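Local coordinates for solute-binding periplasmic protein of iron/siderophore ABC transporter (Yersinia pestis, PDB 6B2Y) that probably binds chelated iron in the periplasm and delivers it to an ABC transporter for uptake into the cell, at residues D213-G225 with V268-G280. Numbering follows the deposited sequence.
Sequences DKKPSVFIELRAG and VLAAKPDIYIASG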
loop_
_atom_site.group_PDB
_atom_site.type_symbol
_atom_site.label_atom_id
_atom_site.label_comp_id
_atom_site.label_asym_id
_atom_site.label_seq_id
_atom_site.Cartn_x
_atom_site.Cartn_y
_atom_site.Cartn_z
ATOM N N ASP A 213 19.431 -12.549 16.856
ATOM C CA ASP A 213 20.513 -13.133 16.064
ATOM C C ASP A 213 20.100 -14.407 15.322
ATOM O O ASP A 213 20.967 -15.094 14.773
ATOM C CB ASP A 213 21.755 -13.381 16.943
ATOM C CG ASP A 213 21.572 -14.493 17.973
ATOM O OD1 ASP A 213 20.479 -15.081 18.087
ATOM O OD2 ASP A 213 22.561 -14.770 18.699
ATOM N N LYS A 214 18.807 -14.719 15.274
ATOM C CA LYS A 214 18.277 -15.803 14.465
ATOM C C LYS A 214 17.395 -15.316 13.320
ATOM O O LYS A 214 16.832 -16.151 12.598
ATOM C CB LYS A 214 17.469 -16.763 15.343
ATOM C CG LYS A 214 18.238 -17.303 16.552
ATOM C CD LYS A 214 17.672 -18.631 17.007
ATOM C CE LYS A 214 18.728 -19.459 17.735
ATOM N NZ LYS A 214 18.190 -20.778 18.143
ATOM N N LYS A 215 17.279 -14.013 13.123
ATOM C CA LYS A 215 16.452 -13.357 12.109
ATOM C C LYS A 215 17.218 -13.190 10.795
ATOM O O LYS A 215 18.365 -12.720 10.800
ATOM C CB LYS A 215 15.996 -11.992 12.591
ATOM C CG LYS A 215 15.055 -12.077 13.758
ATOM C CD LYS A 215 14.578 -10.707 14.191
ATOM C CE LYS A 215 13.591 -10.846 15.342
ATOM N NZ LYS A 215 13.023 -9.512 15.717
ATOM N N PRO A 216 16.597 -13.520 9.665
ATOM C CA PRO A 216 17.271 -13.323 8.377
ATOM C C PRO A 216 17.414 -11.843 8.051
ATOM O O PRO A 216 16.529 -11.036 8.349
ATOM C CB PRO A 216 16.334 -14.015 7.385
ATOM C CG PRO A 216 14.973 -13.837 8.009
ATOM C CD PRO A 216 15.213 -13.984 9.501
ATOM N N SER A 217 18.542 -11.484 7.439
ATOM C CA SER A 217 18.715 -10.122 6.963
ATOM C C SER A 217 17.948 -9.979 5.657
ATOM O O SER A 217 17.852 -10.924 4.872
ATOM C CB SER A 217 20.193 -9.782 6.774
ATOM O OG SER A 217 20.831 -10.706 5.911
ATOM N N VAL A 218 17.364 -8.807 5.451
ATOM C CA VAL A 218 16.408 -8.598 4.370
ATOM C C VAL A 218 16.715 -7.269 3.703
ATOM O O VAL A 218 16.906 -6.253 4.381
ATOM C CB VAL A 218 14.950 -8.582 4.875
ATOM C CG1 VAL A 218 13.974 -8.358 3.686
ATOM C CG2 VAL A 218 14.604 -9.856 5.642
ATOM N N PHE A 219 16.712 -7.262 2.373
ATOM C CA PHE A 219 16.718 -6.020 1.613
ATOM C C PHE A 219 15.485 -5.983 0.729
ATOM O O PHE A 219 15.229 -6.939 -0.015
ATOM C CB PHE A 219 17.965 -5.869 0.740
ATOM C CG PHE A 219 17.982 -4.584 -0.040
ATOM C CD1 PHE A 219 18.160 -3.372 0.610
ATOM C CD2 PHE A 219 17.765 -4.579 -1.412
ATOM C CE1 PHE A 219 18.152 -2.176 -0.092
ATOM C CE2 PHE A 219 17.761 -3.379 -2.117
ATOM C CZ PHE A 219 17.955 -2.185 -1.456
ATOM N N ILE A 220 14.718 -4.892 0.810
ATOM C CA ILE A 220 13.577 -4.682 -0.081
ATOM C C ILE A 220 13.916 -3.567 -1.067
ATOM O O ILE A 220 14.232 -2.440 -0.673
ATOM C CB ILE A 220 12.279 -4.375 0.688
ATOM C CG1 ILE A 220 11.108 -4.275 -0.305
ATOM C CG2 ILE A 220 12.393 -3.101 1.502
ATOM C CD1 ILE A 220 9.866 -4.979 0.141
ATOM N N GLU A 221 13.854 -3.883 -2.357
ATOM C CA GLU A 221 14.054 -2.890 -3.402
ATOM C C GLU A 221 12.677 -2.445 -3.872
ATOM O O GLU A 221 11.986 -3.183 -4.578
ATOM C CB GLU A 221 14.880 -3.458 -4.555
ATOM C CG GLU A 221 15.326 -2.377 -5.505
ATOM C CD GLU A 221 16.014 -2.919 -6.735
ATOM O OE1 GLU A 221 16.258 -2.121 -7.658
ATOM O OE2 GLU A 221 16.302 -4.132 -6.772
ATOM N N LEU A 222 12.266 -1.247 -3.455
ATOM C CA LEU A 222 10.965 -0.724 -3.858
ATOM C C LEU A 222 10.985 -0.266 -5.318
ATOM O O LEU A 222 11.919 0.401 -5.766
ATOM C CB LEU A 222 10.561 0.434 -2.952
ATOM C CG LEU A 222 10.395 0.041 -1.486
ATOM C CD1 LEU A 222 10.231 1.294 -0.603
ATOM C CD2 LEU A 222 9.191 -0.888 -1.332
ATOM N N ARG A 223 9.916 -0.596 -6.039
ATOM C CA ARG A 223 9.812 -0.287 -7.468
ATOM C C ARG A 223 11.061 -0.732 -8.214
ATOM O O ARG A 223 11.633 0.016 -9.009
ATOM C CB ARG A 223 9.512 1.188 -7.689
ATOM C CG ARG A 223 8.347 1.688 -6.844
ATOM C CD ARG A 223 8.166 3.194 -6.943
ATOM N NE ARG A 223 9.374 3.914 -6.555
ATOM C CZ ARG A 223 10.027 4.744 -7.364
ATOM N NH1 ARG A 223 11.120 5.368 -6.940
ATOM N NH2 ARG A 223 9.583 4.949 -8.602
ATOM N N ALA A 224 11.504 -1.952 -7.911
ATOM C CA ALA A 224 12.745 -2.493 -8.445
ATOM C C ALA A 224 12.774 -2.416 -9.963
ATOM O O ALA A 224 11.817 -2.815 -10.635
ATOM C CB ALA A 224 12.904 -3.939 -7.996
ATOM N N GLY A 225 13.885 -1.910 -10.489
ATOM C CA GLY A 225 14.118 -1.881 -11.917
ATOM C C GLY A 225 13.370 -0.806 -12.664
ATOM O O GLY A 225 13.523 -0.711 -13.885
ATOM N N VAL A 268 24.114 -2.542 -0.877
ATOM C CA VAL A 268 23.290 -3.749 -0.883
ATOM C C VAL A 268 24.167 -4.984 -1.043
ATOM O O VAL A 268 24.054 -5.949 -0.278
ATOM C CB VAL A 268 22.224 -3.672 -1.992
ATOM C CG1 VAL A 268 21.282 -4.861 -1.904
ATOM C CG2 VAL A 268 21.464 -2.364 -1.894
ATOM N N LEU A 269 25.069 -4.963 -2.032
ATOM C CA LEU A 269 25.943 -6.110 -2.259
ATOM C C LEU A 269 26.845 -6.359 -1.059
ATOM O O LEU A 269 27.003 -7.506 -0.621
ATOM C CB LEU A 269 26.781 -5.893 -3.519
ATOM C CG LEU A 269 26.005 -5.576 -4.801
ATOM C CD1 LEU A 269 26.961 -5.430 -5.970
ATOM C CD2 LEU A 269 24.969 -6.641 -5.080
ATOM N N ALA A 270 27.445 -5.299 -0.512
ATOM C CA ALA A 270 28.304 -5.453 0.663
ATOM C C ALA A 270 27.531 -5.973 1.869
ATOM O O ALA A 270 28.114 -6.610 2.756
ATOM C CB ALA A 270 28.977 -4.122 1.008
ATOM N N ALA A 271 26.226 -5.711 1.930
ATOM C CA ALA A 271 25.426 -6.202 3.044
ATOM C C ALA A 271 25.123 -7.691 2.939
ATOM O O ALA A 271 24.836 -8.324 3.961
ATOM C CB ALA A 271 24.125 -5.409 3.139
ATOM N N LYS A 272 25.176 -8.256 1.737
ATOM C CA LYS A 272 24.943 -9.678 1.509
ATOM C C LYS A 272 23.673 -10.192 2.197
ATOM O O LYS A 272 23.728 -11.139 2.986
ATOM C CB LYS A 272 26.158 -10.484 1.945
ATOM C CG LYS A 272 27.474 -9.820 1.550
ATOM C CD LYS A 272 28.679 -10.704 1.839
ATOM C CE LYS A 272 29.410 -10.238 3.087
ATOM N NZ LYS A 272 29.929 -11.397 3.871
ATOM N N PRO A 273 22.515 -9.603 1.897
ATOM C CA PRO A 273 21.295 -9.956 2.634
ATOM C C PRO A 273 20.892 -11.403 2.411
ATOM O O PRO A 273 21.042 -11.957 1.317
ATOM C CB PRO A 273 20.244 -8.995 2.060
ATOM C CG PRO A 273 20.771 -8.645 0.688
ATOM C CD PRO A 273 22.253 -8.593 0.849
ATOM N N ASP A 274 20.347 -12.006 3.465
ATOM C CA ASP A 274 19.866 -13.380 3.363
ATOM C C ASP A 274 18.708 -13.496 2.378
ATOM O O ASP A 274 18.593 -14.497 1.657
ATOM C CB ASP A 274 19.428 -13.896 4.729
ATOM C CG ASP A 274 20.572 -13.985 5.712
ATOM O OD1 ASP A 274 21.719 -14.240 5.276
ATOM O OD2 ASP A 274 20.316 -13.813 6.927
ATOM N N ILE A 275 17.839 -12.483 2.340
ATOM C CA ILE A 275 16.586 -12.516 1.592
ATOM C C ILE A 275 16.472 -11.234 0.777
ATOM O O ILE A 275 16.804 -10.149 1.265
ATOM C CB ILE A 275 15.384 -12.675 2.549
ATOM C CG1 ILE A 275 15.407 -14.056 3.201
ATOM C CG2 ILE A 275 14.056 -12.427 1.834
ATOM C CD1 ILE A 275 14.359 -14.247 4.265
ATOM N N TYR A 276 16.004 -11.361 -0.471
ATOM C CA TYR A 276 15.817 -10.229 -1.373
ATOM C C TYR A 276 14.347 -10.138 -1.754
ATOM O O TYR A 276 13.734 -11.145 -2.122
ATOM C CB TYR A 276 16.680 -10.359 -2.640
ATOM C CG TYR A 276 16.311 -9.344 -3.709
ATOM C CD1 TYR A 276 16.878 -8.082 -3.715
ATOM C CD2 TYR A 276 15.391 -9.654 -4.698
ATOM C CE1 TYR A 276 16.543 -7.146 -4.676
ATOM C CE2 TYR A 276 15.040 -8.717 -5.670
ATOM C CZ TYR A 276 15.628 -7.474 -5.658
ATOM O OH TYR A 276 15.289 -6.537 -6.606
ATOM N N ILE A 277 13.784 -8.931 -1.655
ATOM C CA ILE A 277 12.399 -8.663 -2.022
ATOM C C ILE A 277 12.384 -7.503 -3.002
ATOM O O ILE A 277 13.030 -6.477 -2.759
ATOM C CB ILE A 277 11.522 -8.314 -0.798
ATOM C CG1 ILE A 277 11.661 -9.366 0.295
ATOM C CG2 ILE A 277 10.055 -8.206 -1.207
ATOM C CD1 ILE A 277 10.762 -9.089 1.503
ATOM N N ALA A 278 11.625 -7.650 -4.087
ATOM C CA ALA A 278 11.361 -6.563 -5.019
ATOM C C ALA A 278 9.889 -6.177 -4.941
ATOM O O ALA A 278 9.024 -7.045 -4.841
ATOM C CB ALA A 278 11.709 -6.974 -6.462
ATOM N N SER A 279 9.595 -4.882 -4.988
ATOM C CA SER A 279 8.209 -4.438 -5.102
ATOM C C SER A 279 7.954 -3.897 -6.498
ATOM O O SER A 279 8.854 -3.353 -7.147
ATOM C CB SER A 279 7.829 -3.358 -4.071
ATOM O OG SER A 279 8.166 -2.055 -4.519
ATOM N N GLY A 280 6.708 -4.029 -6.941
ATOM C CA GLY A 280 6.327 -3.473 -8.225
ATOM C C GLY A 280 4.840 -3.603 -8.453
ATOM O O GLY A 280 4.123 -4.239 -7.680
HETATM O O HOH W 1 9.352 -3.233 -9.961
#
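Glu221 OE2 accepts the hydroxyl of Tyr276, with OE2 and OH 2.6 Å apart, and the same oxygen forms a salt bridge with Arg312. The tyrosine comes in on the anti side of the carboxylate, whose plane stands 69° from the ring. Beyond CG the glutamate chain runs extended, which carries the acid to the ring's edge. The paired charge of Arg312 would be expected to keep this buried carboxylate ionised.

At the start of the strands Ser217 and Asp274 bond twice. Asp274 N donates to Ser217 OG at 2.8 Å, and Ser217 N donates to Asp274 OD2 at 3.0 Å, meeting it from above the carboxylate plane. At the other end Ser279 OG takes the backbone N of Arg223 at 2.7 Å and also bonds to His331 ND1. With chi1 at 85°, this hydroxyl sits between its own backbone N and carbonyl carbon and reaches the Arg223 N-H. Ala224 N bonds to Ser279 O, and a water bridges Ala224 O and Ser279 O. These bonds hold the type II turn from Glu221 to Ala224 against the end of strand 275-280. A regular parallel ladder joins the two strands between these ends.

On the face of Phe219 and Tyr276, Val268 lies over the Phe219 ring, its CG1 making a CH-pi contact 3.8 Å from the centroid. Pro273 CG touches Phe219 CB, so helix 265-271 and the loop after it pack on Phe219. On the face of Val218, Ile220, Ile275 and Ile277, Ile220 CD1 meets Ile277 CG2 at 3.5 Å, and helix 340-350 touches all four. Adjacent parallel strands of a mixed sheet, with helix 265-271 leading into the second, are the alpha/beta build of a periplasmic binding protein lobe.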